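Local coordinates for P450 epoxidase (Sorangium cellulosum, PDB 1Q5D), which is a cytochrome P450, a mainly helical haem-thiolate protein that carries its haem iron in the core of the fold, at residues A[105-110]-A[362-367]; A[230-233]-A[237-240]; A[152-157]-A[372-377]. All blocks are in the same frame, centred on the assembly; numbering follows the deposited sequence.

Interactions 1 and 3 lie at the haem, while interaction 2 is more peripheral. Interaction 1 joins helix 100-110 to the cysteine loop that supplies the iron ligand. Interaction 2 turns the chain back on itself at the end of helix 225-234; its centre is about 15 Å from that of interaction 1, and the two touch where R105 NH1 probably donates to R238 O at 2.8 Å and L109 CD2 meets L239 CD2 at 3.6 Å. Interaction 3 uses the helix that follows the cysteine loop, its centre about 20 Å from that of interaction 1. The side chain of E374 comes within about 4 Å of the haem (nearest atoms), that of L239 only within about 12 Å.

Interaction 1 of 3, residues A[105-110]-A[362-367]; sequences RVRKLV and PHVCPG. With HEM (protoporphyrin IX containing Fe), chain B.
R107 reaches from helix 100-110 to the backbone of V364 in the cysteine loop, and its hydrogen bonds dominate the contact. NH1 and NH2 close end-on upon one acceptor: R107 NH1 lies 2.8 Å and R107 NH2 2.9 Å from V364 O, which they approach from opposite faces of its carbonyl plane while the oxygen stays near the plane of the guanidinium. R107 NH1 also donates to a haem propionate, at 2.8 Å from HEM O2D (150° at the hydrogen). Two bends in the chain, chi2 -59° and chi3 -58°, shape the arm that brings the guanidinium between loop and propionate, and N111 OD1 accepts from NE. The other oxygen of this propionate takes a short bond from H363 ND1, 2.5 Å from HEM O1D and at the edge of the imidazole, whose ring is stacked with H103.

Nonpolar contact comes from P366. Its ring crosses the arginine at about a right angle and lies over one guanidinium face, with P366 CB 3.5 Å from R107 NH2. The same rigid ring packs on the porphyrin, P366 CD lying 3.5 Å from HEM C1D.

Metal coordination completes the set. C365 SG binds HEM FE at 2.4 Å, and a water holds the position opposite the sulfur. Having no side chain, G367, at the N-cap of helix 368-385, can bring its backbone against the porphyrin, G367 CA lying 3.6 Å from HEM C3C.

Arginine suits its place because one flat cation can serve a neutral carbonyl and an anionic carboxylate together. Its charge probably offsets that of the propionate, and its hydrogen bonds tie helix 100-110, the haem and the residue preceding the cysteine ligand into one unit.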
loop_
_atom_site.group_PDB
_atom_site.type_symbol
_atom_site.label_atom_id
_atom_site.label_comp_id
_atom_site.label_asym_id
_atom_site.label_seq_id
_atom_site.Cartn_x
_atom_site.Cartn_y
_atom_site.Cartn_z
ATOM N N ARG A 105 5.447 2.649 -20.842
ATOM C CA ARG A 105 5.437 1.433 -21.625
ATOM C C ARG A 105 5.062 0.245 -20.740
ATOM O O ARG A 105 4.135 -0.506 -21.041
ATOM C CB ARG A 105 6.811 1.221 -22.260
ATOM C CG ARG A 105 6.987 -0.112 -22.967
ATOM C CD ARG A 105 8.281 -0.215 -23.790
ATOM N NE ARG A 105 9.487 0.167 -23.045
ATOM C CZ ARG A 105 10.034 -0.540 -22.051
ATOM N NH1 ARG A 105 9.485 -1.680 -21.643
ATOM N NH2 ARG A 105 11.127 -0.091 -21.442
ATOM N N VAL A 106 5.775 0.100 -19.631
ATOM C CA VAL A 106 5.497 -0.979 -18.695
ATOM C C VAL A 106 4.071 -0.919 -18.154
ATOM O O VAL A 106 3.389 -1.927 -18.145
ATOM C CB VAL A 106 6.512 -1.008 -17.542
ATOM C CG1 VAL A 106 6.245 -2.191 -16.611
ATOM C CG2 VAL A 106 7.929 -1.102 -18.111
ATOM N N ARG A 107 3.617 0.257 -17.713
ATOM C CA ARG A 107 2.235 0.401 -17.225
ATOM C C ARG A 107 1.191 0.074 -18.302
ATOM O O ARG A 107 0.205 -0.609 -18.034
ATOM C CB ARG A 107 1.983 1.809 -16.676
ATOM C CG ARG A 107 2.642 2.083 -15.319
ATOM C CD ARG A 107 2.199 1.146 -14.210
ATOM N NE ARG A 107 0.747 1.169 -13.990
ATOM C CZ ARG A 107 0.139 1.902 -13.073
ATOM N NH1 ARG A 107 0.861 2.701 -12.278
ATOM N NH2 ARG A 107 -1.198 1.851 -12.950
ATOM N N LYS A 108 1.413 0.563 -19.517
ATOM C CA LYS A 108 0.452 0.343 -20.606
ATOM C C LYS A 108 0.304 -1.161 -20.827
ATOM O O LYS A 108 -0.784 -1.673 -21.091
ATOM C CB LYS A 108 0.915 1.072 -21.886
ATOM C CG LYS A 108 0.029 0.856 -23.121
ATOM C CD LYS A 108 0.158 2.027 -24.114
ATOM C CE LYS A 108 -0.817 1.886 -25.277
ATOM N NZ LYS A 108 -0.166 2.233 -26.577
ATOM N N LEU A 109 1.416 -1.870 -20.677
ATOM C CA LEU A 109 1.453 -3.319 -20.826
ATOM C C LEU A 109 0.687 -4.088 -19.735
ATOM O O LEU A 109 -0.033 -5.046 -20.039
ATOM C CB LEU A 109 2.913 -3.777 -20.860
ATOM C CG LEU A 109 3.275 -5.240 -21.087
ATOM C CD1 LEU A 109 2.974 -5.669 -22.518
ATOM C CD2 LEU A 109 4.741 -5.434 -20.781
ATOM N N VAL A 110 0.839 -3.688 -18.468
ATOM C CA VAL A 110 0.269 -4.479 -17.375
ATOM C C VAL A 110 -1.108 -3.989 -16.915
ATOM O O VAL A 110 -1.872 -4.766 -16.348
ATOM C CB VAL A 110 1.258 -4.592 -16.169
ATOM C CG1 VAL A 110 1.442 -3.240 -15.486
ATOM C CG2 VAL A 110 0.812 -5.665 -15.173
ATOM N N PRO A 362 0.298 9.102 -13.756
ATOM C CA PRO A 362 0.843 7.887 -14.371
ATOM C C PRO A 362 1.206 6.805 -13.356
ATOM O O PRO A 362 1.211 5.634 -13.728
ATOM C CB PRO A 362 2.112 8.381 -15.078
ATOM C CG PRO A 362 2.403 9.696 -14.497
ATOM C CD PRO A 362 1.112 10.294 -14.053
ATOM N N HIS A 363 1.495 7.182 -12.110
ATOM C CA HIS A 363 1.925 6.191 -11.130
ATOM C C HIS A 363 0.763 5.685 -10.290
ATOM O O HIS A 363 0.966 4.961 -9.317
ATOM C CB HIS A 363 3.034 6.751 -10.244
ATOM C CG HIS A 363 4.365 6.795 -10.925
ATOM N ND1 HIS A 363 5.281 5.769 -10.828
ATOM C CD2 HIS A 363 4.920 7.723 -11.740
ATOM C CE1 HIS A 363 6.353 6.075 -11.536
ATOM N NE2 HIS A 363 6.161 7.255 -12.098
ATOM N N VAL A 364 -0.456 6.071 -10.673
ATOM C CA VAL A 364 -1.641 5.711 -9.910
ATOM C C VAL A 364 -1.639 4.202 -9.647
ATOM O O VAL A 364 -1.228 3.423 -10.490
ATOM C CB VAL A 364 -2.937 6.106 -10.653
ATOM C CG1 VAL A 364 -3.027 5.349 -12.009
ATOM C CG2 VAL A 364 -4.151 5.802 -9.786
ATOM N N CYS A 365 -2.053 3.799 -8.457
ATOM C CA CYS A 365 -1.907 2.401 -8.053
ATOM C C CYS A 365 -2.647 1.447 -8.987
ATOM O O CYS A 365 -3.855 1.586 -9.191
ATOM C CB CYS A 365 -2.424 2.236 -6.633
ATOM S SG CYS A 365 -2.560 0.527 -6.088
ATOM N N PRO A 366 -1.934 0.486 -9.577
ATOM C CA PRO A 366 -2.602 -0.498 -10.444
ATOM C C PRO A 366 -3.452 -1.489 -9.676
ATOM O O PRO A 366 -4.390 -2.059 -10.246
ATOM C CB PRO A 366 -1.444 -1.195 -11.171
ATOM C CG PRO A 366 -0.205 -0.973 -10.284
ATOM C CD PRO A 366 -0.470 0.304 -9.526
ATOM N N GLY A 367 -3.157 -1.675 -8.394
ATOM C CA GLY A 367 -3.852 -2.663 -7.596
ATOM C C GLY A 367 -5.138 -2.207 -6.948
ATOM O O GLY A 367 -5.739 -2.968 -6.202
HETATM C CHA HEM B . 1.438 2.496 -6.418
HETATM C CHB HEM B . -1.455 2.809 -2.576
HETATM C CHC HEM B . -2.671 -1.867 -3.118
HETATM C CHD HEM B . 0.651 -2.306 -6.563
HETATM C C1A HEM B . 0.691 3.004 -5.388
HETATM C C2A HEM B . 0.618 4.394 -5.000
HETATM C C3A HEM B . -0.166 4.480 -3.925
HETATM C C4A HEM B . -0.623 3.147 -3.606
HETATM C CMA HEM B . -0.533 5.783 -3.164
HETATM C CAA HEM B . 1.337 5.559 -5.720
HETATM C CBA HEM B . 2.635 5.924 -4.994
HETATM C CGA HEM B . 3.261 7.134 -5.667
HETATM O O1A HEM B . 4.413 7.520 -5.296
HETATM O O2A HEM B . 2.621 7.709 -6.593
HETATM C C1B HEM B . -2.011 1.572 -2.421
HETATM C C2B HEM B . -2.977 1.258 -1.397
HETATM C C3B HEM B . -3.300 -0.018 -1.527
HETATM C C4B HEM B . -2.564 -0.575 -2.642
HETATM C CMB HEM B . -3.528 2.210 -0.301
HETATM C CAB HEM B . -4.326 -0.693 -0.599
HETATM C CBB HEM B . -4.375 -2.013 -0.449
HETATM C C1C HEM B . -1.917 -2.398 -4.121
HETATM C C2C HEM B . -2.010 -3.742 -4.648
HETATM C C3C HEM B . -1.080 -3.849 -5.602
HETATM C C4C HEM B . -0.392 -2.576 -5.710
HETATM C CMC HEM B . -3.027 -4.801 -4.147
HETATM C CAC HEM B . -0.706 -5.041 -6.502
HETATM C CBC HEM B . -1.502 -6.103 -6.596
HETATM C C1D HEM B . 1.207 -1.072 -6.787
HETATM C C2D HEM B . 2.318 -0.856 -7.666
HETATM C C3D HEM B . 2.567 0.633 -7.633
HETATM C C4D HEM B . 1.594 1.165 -6.719
HETATM C CMD HEM B . 3.072 -1.918 -8.484
HETATM C CAD HEM B . 3.625 1.420 -8.427
HETATM C CBD HEM B . 2.852 2.109 -9.558
HETATM C CGD HEM B . 3.778 2.949 -10.401
HETATM O O1D HEM B . 4.754 3.502 -9.832
HETATM O O2D HEM B . 3.555 3.062 -11.644
HETATM N NA HEM B . -0.078 2.259 -4.521
HETATM N NB HEM B . -1.764 0.434 -3.190
HETATM N NC HEM B . -0.919 -1.730 -4.783
HETATM N ND HEM B . 0.808 0.134 -6.236
HETATM FE FE HEM B . -0.620 0.313 -4.767
HETATM O O HOH W 1 0.973 -0.069 -3.289
#

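Interaction 2 of 3, residues A[230-233]-A[237-240]; sequences LQAE and SRLS
A232 and R238 meet by way of the arginine's flat end: the guanidinium lays one face on the helix backbone, with A232 CA offset toward its rim and R238 NE 3.5 Å from A232 CA. A232 CB touches the same group near CZ, and R238 CG passes 3.5 Å from A232 O. Alanine fits here because its methyl leaves the arginine close to the helix.

Beside this, E233 and L239 come together through the backbone. E233 CA lies 3.1 Å from L239 O in a CA-H...O contact whose angle at the hydrogen is 158°. The CB and CG of E233 border the same carbonyl oxygen, and CG continues to the carbonyl carbon of S240. Between these two pairs, A232 CB and L239 CB make a nonpolar contact at 4.2 Å. The segments share no hydrogen bond, and L239 N is buried here without a partner.

Several second-shell groups hold the pieces. A nearly eclipsed first torsion (chi1 10°) and a bend at chi3 lay the R238 guanidinium along the helix backbone, and its NH2 forms a salt bridge with D235 in the intervening turn. S240 is the N-cap of helix 241-255: its side chain caps a backbone nitrogen beyond it, while E243 OE2 accepts from S240 N, as in a capping box.

The whole is a tight return from helix 225-234 into helix 241-255. L239 fills the junction, packing on V106 and L109 of helix 100-110 and on L244 of helix 241-255; A232 also rests on L109, and L230 faces helix 195-218.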
loop_
_atom_site.group_PDB
_atom_site.type_symbol
_atom_site.label_atom_id
_atom_site.label_comp_id
_atom_site.label_asym_id
_atom_site.label_seq_id
_atom_site.Cartn_x
_atom_site.Cartn_y
_atom_site.Cartn_z
ATOM N N LEU A 230 5.754 -12.595 -19.940
ATOM C CA LEU A 230 6.878 -13.355 -20.483
ATOM C C LEU A 230 6.945 -13.265 -22.008
ATOM O O LEU A 230 8.024 -13.123 -22.579
ATOM C CB LEU A 230 6.814 -14.799 -20.005
ATOM C CG LEU A 230 7.105 -14.906 -18.507
ATOM C CD1 LEU A 230 6.455 -16.147 -17.871
ATOM C CD2 LEU A 230 8.600 -14.853 -18.252
ATOM N N GLN A 231 5.784 -13.307 -22.655
ATOM C CA GLN A 231 5.721 -13.191 -24.103
ATOM C C GLN A 231 6.156 -11.811 -24.573
ATOM O O GLN A 231 6.896 -11.688 -25.551
ATOM C CB GLN A 231 4.319 -13.506 -24.599
ATOM C CG GLN A 231 3.942 -14.957 -24.440
ATOM C CD GLN A 231 2.550 -15.238 -24.965
ATOM O OE1 GLN A 231 2.116 -16.389 -25.005
ATOM N NE2 GLN A 231 1.850 -14.189 -25.379
ATOM N N ALA A 232 5.710 -10.774 -23.867
ATOM C CA ALA A 232 6.168 -9.414 -24.124
ATOM C C ALA A 232 7.691 -9.326 -24.052
ATOM O O ALA A 232 8.326 -8.642 -24.862
ATOM C CB ALA A 232 5.538 -8.440 -23.120
ATOM N N GLU A 233 8.273 -10.013 -23.070
ATOM C CA GLU A 233 9.714 -9.980 -22.876
ATOM C C GLU A 233 10.457 -10.698 -24.011
ATOM O O GLU A 233 11.534 -10.266 -24.434
ATOM C CB GLU A 233 10.079 -10.594 -21.524
ATOM C CG GLU A 233 11.567 -10.739 -21.277
ATOM C CD GLU A 233 11.909 -12.058 -20.610
ATOM O OE1 GLU A 233 12.875 -12.090 -19.814
ATOM O OE2 GLU A 233 11.207 -13.064 -20.879
ATOM N N SER A 237 10.642 -5.294 -28.359
ATOM C CA SER A 237 11.183 -4.573 -27.221
ATOM C C SER A 237 10.059 -3.871 -26.473
ATOM O O SER A 237 9.973 -2.645 -26.482
ATOM C CB SER A 237 12.241 -3.560 -27.674
ATOM O OG SER A 237 12.838 -3.954 -28.903
ATOM N N ARG A 238 9.192 -4.660 -25.843
ATOM C CA ARG A 238 8.093 -4.119 -25.049
ATOM C C ARG A 238 8.336 -4.294 -23.546
ATOM O O ARG A 238 7.706 -3.621 -22.728
ATOM C CB ARG A 238 6.749 -4.741 -25.451
ATOM C CG ARG A 238 6.841 -5.932 -26.404
ATOM C CD ARG A 238 5.506 -6.301 -27.069
ATOM N NE ARG A 238 5.266 -7.744 -27.066
ATOM C CZ ARG A 238 4.096 -8.315 -26.795
ATOM N NH1 ARG A 238 3.037 -7.566 -26.504
ATOM N NH2 ARG A 238 3.980 -9.636 -26.816
ATOM N N LEU A 239 9.263 -5.182 -23.193
ATOM C CA LEU A 239 9.591 -5.434 -21.790
ATOM C C LEU A 239 10.914 -6.189 -21.670
ATOM O O LEU A 239 11.113 -7.210 -22.336
ATOM C CB LEU A 239 8.462 -6.231 -21.127
ATOM C CG LEU A 239 8.473 -6.436 -19.608
ATOM C CD1 LEU A 239 8.316 -5.106 -18.870
ATOM C CD2 LEU A 239 7.371 -7.408 -19.222
ATOM N N SER A 240 11.821 -5.683 -20.839
ATOM C CA SER A 240 13.090 -6.369 -20.585
ATOM C C SER A 240 12.964 -7.379 -19.443
ATOM O O SER A 240 12.039 -7.312 -18.634
ATOM C CB SER A 240 14.193 -5.362 -20.255
ATOM O OG SER A 240 14.100 -4.943 -18.895
#

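Interaction 3 of 3, residues A[152-157]-A[372-377]; sequences GIPMRA and RLEAEI
E374 leans toward P154 and A157 with its CG anti to the carbonyl carbon (chi1 -61°) and CD extended beyond (chi2 -179°), so the carboxylate is carried well clear of its own helix. This is helix-to-helix contact in the helical bundle at the core of the P450 fold: helix 368-385, which follows the cysteine loop, meets the start of helix 154-161, with helices 123-137 and 257-272 alongside.

A157 suits its place because a small methyl can lie over the carboxylate face. A157 CB sits 3.3 Å from E374 CD and almost equally far from both oxygens, covering the carboxylate rather than abutting one of them. E374 OE1 meets the backbone CA of P154 at 3.1 Å and the CG2 methyl of I153 at 3.8 Å. Proline, with no backbone N-H to offer, fits the first turn of a helix, and its ring also packs on T259 and I260 of helix 257-272. The side chains of I153 and E374 run antiparallel beside each other, and I153 packs on V130 and L133 of helix 123-137.

The segments make no direct hydrogen bond, although all four touching residues are buried. Instead, a water lies within hydrogen-bonding distance of both, 2.6 Å from E374 OE2 and 2.8 Å from P154 O.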
loop_
_atom_site.group_PDB
_atom_site.type_symbol
_atom_site.label_atom_id
_atom_site.label_comp_id
_atom_site.label_asym_id
_atom_site.label_seq_id
_atom_site.Cartn_x
_atom_site.Cartn_y
_atom_site.Cartn_z
ATOM N N GLY A 152 -3.405 -13.249 6.256
ATOM C CA GLY A 152 -3.371 -14.399 5.370
ATOM C C GLY A 152 -4.143 -14.236 4.072
ATOM O O GLY A 152 -4.312 -15.212 3.328
ATOM N N ILE A 153 -4.617 -13.025 3.784
ATOM C CA ILE A 153 -5.444 -12.823 2.586
ATOM C C ILE A 153 -4.710 -12.263 1.364
ATOM O O ILE A 153 -4.750 -12.851 0.283
ATOM C CB ILE A 153 -6.713 -11.990 2.923
ATOM C CG1 ILE A 153 -7.587 -12.761 3.918
ATOM C CG2 ILE A 153 -7.501 -11.671 1.649
ATOM C CD1 ILE A 153 -8.722 -11.951 4.493
ATOM N N PRO A 154 -4.061 -11.111 1.502
ATOM C CA PRO A 154 -3.435 -10.458 0.344
ATOM C C PRO A 154 -2.437 -11.267 -0.478
ATOM O O PRO A 154 -2.412 -11.075 -1.692
ATOM C CB PRO A 154 -2.759 -9.236 0.954
ATOM C CG PRO A 154 -3.616 -8.943 2.153
ATOM C CD PRO A 154 -3.928 -10.297 2.724
ATOM N N MET A 155 -1.614 -12.125 0.123
ATOM C CA MET A 155 -0.681 -12.854 -0.741
ATOM C C MET A 155 -1.414 -13.947 -1.487
ATOM O O MET A 155 -1.091 -14.265 -2.635
ATOM C CB MET A 155 0.507 -13.446 0.026
ATOM C CG MET A 155 1.615 -13.960 -0.890
ATOM S SD MET A 155 2.388 -12.673 -1.894
ATOM C CE MET A 155 2.521 -13.431 -3.478
ATOM N N ARG A 156 -2.409 -14.535 -0.840
ATOM C CA ARG A 156 -3.192 -15.556 -1.546
ATOM C C ARG A 156 -3.767 -14.937 -2.817
ATOM O O ARG A 156 -3.707 -15.539 -3.892
ATOM C CB ARG A 156 -4.295 -16.144 -0.661
ATOM C CG ARG A 156 -5.225 -17.133 -1.407
ATOM C CD ARG A 156 -4.762 -18.608 -1.383
ATOM N NE ARG A 156 -3.410 -18.814 -1.914
ATOM C CZ ARG A 156 -3.134 -19.158 -3.167
ATOM N NH1 ARG A 156 -4.116 -19.346 -4.046
ATOM N NH2 ARG A 156 -1.869 -19.324 -3.549
ATOM N N ALA A 157 -4.287 -13.713 -2.707
ATOM C CA ALA A 157 -4.874 -13.016 -3.858
ATOM C C ALA A 157 -3.858 -12.833 -4.974
ATOM O O ALA A 157 -4.107 -13.170 -6.147
ATOM C CB ALA A 157 -5.406 -11.640 -3.428
ATOM N N ARG A 372 -9.670 -3.343 -3.458
ATOM C CA ARG A 372 -11.048 -3.100 -3.071
ATOM C C ARG A 372 -11.817 -4.412 -3.037
ATOM O O ARG A 372 -12.610 -4.631 -2.137
ATOM C CB ARG A 372 -11.724 -2.126 -4.040
ATOM C CG ARG A 372 -11.344 -0.645 -3.837
ATOM C CD ARG A 372 -11.855 0.278 -4.975
ATOM N NE ARG A 372 -11.549 1.702 -4.775
ATOM C CZ ARG A 372 -11.392 2.579 -5.764
ATOM N NH1 ARG A 372 -11.499 2.181 -7.036
ATOM N NH2 ARG A 372 -11.100 3.858 -5.493
ATOM N N LEU A 373 -11.556 -5.282 -4.010
ATOM C CA LEU A 373 -12.217 -6.599 -4.055
ATOM C C LEU A 373 -11.869 -7.443 -2.845
ATOM O O LEU A 373 -12.752 -8.005 -2.177
ATOM C CB LEU A 373 -11.877 -7.356 -5.339
ATOM C CG LEU A 373 -12.483 -8.778 -5.405
ATOM C CD1 LEU A 373 -13.997 -8.691 -5.428
ATOM C CD2 LEU A 373 -11.951 -9.545 -6.613
ATOM N N GLU A 374 -10.576 -7.547 -2.540
ATOM C CA GLU A 374 -10.180 -8.323 -1.383
ATOM C C GLU A 374 -10.833 -7.811 -0.119
ATOM O O GLU A 374 -11.304 -8.593 0.709
ATOM C CB GLU A 374 -8.663 -8.276 -1.181
ATOM C CG GLU A 374 -7.851 -8.844 -2.325
ATOM C CD GLU A 374 -6.374 -8.771 -2.012
ATOM O OE1 GLU A 374 -5.989 -9.244 -0.918
ATOM O OE2 GLU A 374 -5.610 -8.251 -2.844
ATOM N N ALA A 375 -10.833 -6.492 0.051
ATOM C CA ALA A 375 -11.376 -5.914 1.270
ATOM C C ALA A 375 -12.899 -6.056 1.327
ATOM O O ALA A 375 -13.471 -6.295 2.385
ATOM C CB ALA A 375 -10.952 -4.449 1.410
ATOM N N GLU A 376 -13.550 -5.916 0.181
ATOM C CA GLU A 376 -15.003 -6.087 0.127
ATOM C C GLU A 376 -15.382 -7.486 0.598
ATOM O O GLU A 376 -16.249 -7.663 1.454
ATOM C CB GLU A 376 -15.479 -5.871 -1.304
ATOM C CG GLU A 376 -16.863 -5.265 -1.422
ATOM C CD GLU A 376 -17.328 -5.207 -2.863
ATOM O OE1 GLU A 376 -16.461 -5.103 -3.776
ATOM O OE2 GLU A 376 -18.559 -5.276 -3.081
ATOM N N ILE A 377 -14.703 -8.478 0.055
ATOM C CA ILE A 377 -14.948 -9.867 0.457
ATOM C C ILE A 377 -14.586 -10.114 1.919
ATOM O O ILE A 377 -15.363 -10.695 2.664
ATOM C CB ILE A 377 -14.166 -10.823 -0.463
ATOM C CG1 ILE A 377 -14.787 -10.833 -1.860
ATOM C CG2 ILE A 377 -14.152 -12.234 0.112
ATOM C CD1 ILE A 377 -13.905 -11.488 -2.913
HETATM O O HOH W 2 -3.086 -8.432 -2.454
#